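Geranyltranstransferase (Enterococcus faecalis, PDB 3P8L) probably catalyses the magnesium-dependent condensation of isopentenyl diphosphate with geranyl diphosphate to give farnesyl diphosphate. Local coordinates at residues T61-Q66 against E289-N294; A77-M82 against Q130-S135. One frame throughout, in Å; residues are numbered along the deposited sequence. Where two conformers were deposited one is given.

Overall arrangement
Both contacts are buried helix-to-helix packings in the all-helical isoprenoid synthase fold, and they involve four different helices. Interaction 1 sets the end of helix 53-64 against helix 289-298 near the C-terminus; interaction 2 sets helix 71-92 against the end of helix 114-133. Their centres lie 22 Å apart and their nearest atoms about 8 Å, without touching, although helices 53-64 and 71-92 are successive in the chain. Interaction 2, nested within the loop closed by interaction 1, lies slightly nearer the chain centre and beside the second subunit. The first contact pairs an imidazole face over an alanine methyl with leucine packing; the second rests on a leucine methyl and a serine hydroxyl.

Interaction 1 of 2, residues T61-Q66 against E289-N294; sequences TVAAFQ and EEHLAN
His291 lays its imidazole ring against Ala63, while its neighbour Leu292 reaches Ala64 and Thr61, joining the last turn of helix 53-64 to helix 289-298. The CA atoms of Ala64 and His291 are 5.6 Å apart, consistent with the small side chain of Ala64 at the nearest point. Along the His291 side chain, CB comes first, 4.2 Å from Ala64 CB. CG lies anti to the carbonyl carbon (chi1 -79°), which carries the ring over Ala63. From there every ring atom is nearly equidistant from Ala63 CB, as the 4.1 Å from CG and 4.0 Å from CD2 illustrate. The methyl is thus centred over one face: it stands 3.9 Å from the ring centroid and only 3° off the ring normal, a clear CH-pi arrangement. CD2 also approaches Ala64 N obliquely at 4.1 Å. At the far end NE2 hydrogen-bonds the backbone O of His8, part of the N-terminal polyhistidine run, evidently an expression tag; this bond belongs to the construct and need not exist in the native enzyme.

Leu292 supplies the second half of the contact. Its CG and CD1 rest beside Ala64 CB, and its other branch, CD2, meets Thr61 OG1 at 3.6 Å. That hydroxyl sits beside its own backbone N (chi1 -62°) and is hydrogen-bonded to Leu57 O one turn earlier, so a polar atom can face a methyl without losing its partner. Leu277 of helix 259-283 and Phe214 of helix 205-230 also touch Leu292, placing the contact where several helices converge.

The contact probably rests on apolar burial and the CH-pi contact, while polar bonds to Ser288 join the two elements next door. Thr61 OG1 and His291 NE2 each have a carbonyl partner outside the pair, the second from the tag.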
# COMPACT_ATOMS: atom_id res chain seq x y z
N THR A 61 21.98 -10.76 0.26
CA THR A 61 21.51 -12.12 -0.01
C THR A 61 21.79 -12.48 -1.47
O THR A 61 22.27 -13.57 -1.75
CB THR A 61 20.02 -12.29 0.39
OG1 THR A 61 19.90 -12.06 1.80
CG2 THR A 61 19.50 -13.69 0.09
N VAL A 62 21.54 -11.53 -2.37
CA VAL A 62 21.87 -11.68 -3.79
C VAL A 62 23.40 -11.87 -3.98
O VAL A 62 23.84 -12.70 -4.78
CB VAL A 62 21.32 -10.49 -4.62
CG1 VAL A 62 21.76 -10.56 -6.09
CG2 VAL A 62 19.79 -10.43 -4.55
N ALA A 63 24.18 -11.11 -3.21
CA ALA A 63 25.65 -11.21 -3.22
C ALA A 63 26.14 -12.58 -2.76
O ALA A 63 27.02 -13.16 -3.39
CB ALA A 63 26.29 -10.11 -2.38
N ALA A 64 25.56 -13.08 -1.68
CA ALA A 64 25.82 -14.42 -1.16
C ALA A 64 25.68 -15.54 -2.21
O ALA A 64 26.43 -16.51 -2.16
CB ALA A 64 24.96 -14.70 0.05
N PHE A 65 24.73 -15.41 -3.14
CA PHE A 65 24.53 -16.40 -4.22
C PHE A 65 25.26 -16.05 -5.52
O PHE A 65 24.96 -16.61 -6.58
CB PHE A 65 23.03 -16.62 -4.51
CG PHE A 65 22.28 -17.21 -3.36
CD1 PHE A 65 21.40 -16.42 -2.62
CD2 PHE A 65 22.45 -18.54 -2.99
CE1 PHE A 65 20.70 -16.94 -1.55
CE2 PHE A 65 21.75 -19.07 -1.92
CZ PHE A 65 20.88 -18.26 -1.19
N GLN A 66 26.21 -15.13 -5.41
CA GLN A 66 27.17 -14.78 -6.45
C GLN A 66 26.52 -14.34 -7.75
O GLN A 66 26.97 -14.70 -8.84
CB GLN A 66 28.19 -15.91 -6.67
CG GLN A 66 29.19 -16.05 -5.51
CD GLN A 66 29.94 -17.38 -5.50
OE1 GLN A 66 29.93 -18.11 -6.48
NE2 GLN A 66 30.58 -17.69 -4.38
N GLU A 289 29.20 -17.49 1.86
CA GLU A 289 28.58 -17.46 3.20
C GLU A 289 28.89 -16.22 4.04
O GLU A 289 28.07 -15.81 4.88
CB GLU A 289 28.96 -18.72 4.00
CG GLU A 289 30.39 -19.20 3.79
CD GLU A 289 30.80 -20.27 4.77
OE1 GLU A 289 31.11 -19.93 5.93
OE2 GLU A 289 30.83 -21.46 4.37
N GLU A 290 30.07 -15.64 3.82
CA GLU A 290 30.58 -14.52 4.64
C GLU A 290 29.69 -13.29 4.57
O GLU A 290 29.58 -12.57 5.55
CB GLU A 290 32.01 -14.10 4.27
CG GLU A 290 32.87 -15.19 3.64
CD GLU A 290 32.80 -15.18 2.12
OE1 GLU A 290 32.99 -14.10 1.50
OE2 GLU A 290 32.55 -16.26 1.54
N HIS A 291 29.07 -13.06 3.42
CA HIS A 291 28.13 -11.95 3.27
C HIS A 291 27.03 -12.00 4.33
O HIS A 291 26.84 -11.04 5.07
CB HIS A 291 27.55 -11.88 1.86
CG HIS A 291 28.49 -11.27 0.87
ND1 HIS A 291 28.81 -9.93 0.89
CD2 HIS A 291 29.19 -11.81 -0.16
CE1 HIS A 291 29.66 -9.67 -0.08
NE2 HIS A 291 29.89 -10.79 -0.74
N LEU A 292 26.36 -13.14 4.44
CA LEU A 292 25.33 -13.29 5.44
C LEU A 292 25.87 -13.57 6.85
O LEU A 292 25.31 -13.06 7.82
CB LEU A 292 24.29 -14.33 5.00
CG LEU A 292 23.41 -13.91 3.82
CD1 LEU A 292 22.49 -15.06 3.40
CD2 LEU A 292 22.58 -12.69 4.17
N ALA A 293 26.96 -14.34 6.96
CA ALA A 293 27.62 -14.58 8.26
C ALA A 293 28.13 -13.31 8.96
O ALA A 293 28.02 -13.21 10.18
CB ALA A 293 28.75 -15.60 8.14
N ASN A 294 28.68 -12.37 8.19
CA ASN A 294 29.17 -11.10 8.73
C ASN A 294 28.04 -10.26 9.34
O ASN A 294 28.24 -9.58 10.35
CB ASN A 294 29.91 -10.29 7.64
CG ASN A 294 30.22 -8.88 8.08
OD1 ASN A 294 31.08 -8.65 8.92
ND2 ASN A 294 29.50 -7.91 7.51

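Interaction 2 of 2, residues A77-M82 against Q130-S135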
# COMPACT_ATOMS: atom_id res chain seq x y z
N ALA A 77 14.77 -3.70 -3.49
CA ALA A 77 15.36 -3.16 -2.28
C ALA A 77 14.70 -1.81 -1.92
O ALA A 77 14.38 -1.58 -0.78
CB ALA A 77 16.89 -3.02 -2.40
N ALA A 78 14.47 -0.99 -2.94
CA ALA A 78 13.87 0.33 -2.80
C ALA A 78 12.40 0.28 -2.36
O ALA A 78 11.99 1.05 -1.46
CB ALA A 78 14.05 1.12 -4.10
N SER A 79 11.64 -0.63 -2.96
CA SER A 79 10.24 -0.87 -2.60
C SER A 79 10.11 -1.26 -1.12
O SER A 79 9.28 -0.70 -0.39
CB SER A 79 9.63 -1.95 -3.48
OG SER A 79 9.39 -1.47 -4.79
N LEU A 80 10.96 -2.18 -0.67
CA LEU A 80 10.98 -2.58 0.74
C LEU A 80 11.34 -1.42 1.69
O LEU A 80 10.69 -1.23 2.74
CB LEU A 80 11.93 -3.76 0.94
CG LEU A 80 12.12 -4.32 2.34
CD1 LEU A 80 10.80 -4.80 2.92
CD2 LEU A 80 13.18 -5.45 2.36
N GLU A 81 12.36 -0.64 1.32
CA GLU A 81 12.74 0.50 2.13
C GLU A 81 11.66 1.61 2.16
O GLU A 81 11.53 2.31 3.18
CB GLU A 81 14.12 1.04 1.72
CG GLU A 81 14.69 2.10 2.66
CD GLU A 81 14.98 1.61 4.10
OE1 GLU A 81 14.72 0.43 4.49
OE2 GLU A 81 15.47 2.44 4.86
N MET A 82 10.87 1.71 1.10
CA MET A 82 9.69 2.58 1.03
C MET A 82 8.61 2.18 2.05
O MET A 82 8.04 3.06 2.72
CB MET A 82 9.13 2.72 -0.41
CG MET A 82 10.08 3.48 -1.41
SD MET A 82 9.55 3.39 -3.16
CE MET A 82 8.10 4.44 -3.12
N GLN A 130 3.64 0.43 -6.29
CA GLN A 130 3.76 0.93 -7.66
C GLN A 130 5.13 0.64 -8.29
O GLN A 130 5.20 0.11 -9.41
CB GLN A 130 3.43 2.42 -7.78
CG GLN A 130 3.33 2.88 -9.23
CD GLN A 130 2.85 4.31 -9.40
OE1 GLN A 130 2.90 5.12 -8.47
NE2 GLN A 130 2.40 4.63 -10.60
N LEU A 131 6.19 0.98 -7.56
CA LEU A 131 7.55 0.70 -8.02
C LEU A 131 7.75 -0.78 -8.36
O LEU A 131 8.21 -1.10 -9.46
CB LEU A 131 8.61 1.19 -7.01
CG LEU A 131 10.06 0.82 -7.38
CD1 LEU A 131 10.51 1.43 -8.73
CD2 LEU A 131 11.04 1.18 -6.26
N LEU A 132 7.39 -1.67 -7.44
CA LEU A 132 7.45 -3.11 -7.66
C LEU A 132 6.66 -3.60 -8.91
O LEU A 132 7.17 -4.43 -9.69
CB LEU A 132 7.04 -3.86 -6.39
CG LEU A 132 7.42 -5.34 -6.24
CD1 LEU A 132 8.93 -5.57 -6.48
CD2 LEU A 132 7.05 -5.82 -4.84
N SER A 133 5.47 -3.04 -9.10
CA SER A 133 4.62 -3.31 -10.28
C SER A 133 5.23 -2.85 -11.61
O SER A 133 5.01 -3.48 -12.67
CB SER A 133 3.22 -2.69 -10.10
OG SER A 133 3.22 -1.32 -10.44
N LEU A 134 6.02 -1.78 -11.55
CA LEU A 134 6.71 -1.23 -12.71
C LEU A 134 8.18 -1.68 -12.84
O LEU A 134 8.89 -1.18 -13.70
CB LEU A 134 6.65 0.30 -12.67
CG LEU A 134 5.27 0.92 -12.90
CD1 LEU A 134 5.26 2.35 -12.41
CD2 LEU A 134 4.85 0.85 -14.39
N SER A 135 8.63 -2.57 -11.96
CA SER A 135 10.04 -2.97 -11.92
C SER A 135 10.48 -3.88 -13.07
O SER A 135 9.65 -4.39 -13.82
CB SER A 135 10.37 -3.63 -10.57
OG SER A 135 9.74 -4.89 -10.45
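Leu131 sets its CD2 methyl against both Ala78 and Met82, 3.7 Å from Ala78 CB and 4.1 Å from Met82 SD. Its CG is anti to the backbone N (chi1 176°), which extends the branch toward helix 71-92; the Met82 chain crosses it at about a right angle. Beside them, Ser79 in its modelled conformer lays OG 3.5 Å from Leu131 CD2 and 3.7 Å from Leu132 CB. The same OG is 3.3 Å from Leu132 N, but the angle is too poor for a hydrogen bond; in this conformer it bonds Ala128 O, with a weak second bond to Gln75 O. The first links two helices of the isoprenoid synthase fold, and the C-terminal end of helix 71-92 begins the first aspartate-rich motif, whose carboxylates in this family bind the magnesium ions that hold the allylic diphosphate.

Near the C-terminal end of helix 114-133, two serine hydroxyls bond back to the carbonyl three residues earlier: Ser133 OG to Gln130 O at 2.7 Å, and Ser135 OG to Leu132 O. Met25 of helix 13-31 covers Ala78 and Met82, whereas Leu132 packs on Met146 and Leu149. At the subunit interface, Gln130 NE2 hydrogen-bonds Gln156 OE1 of the second subunit.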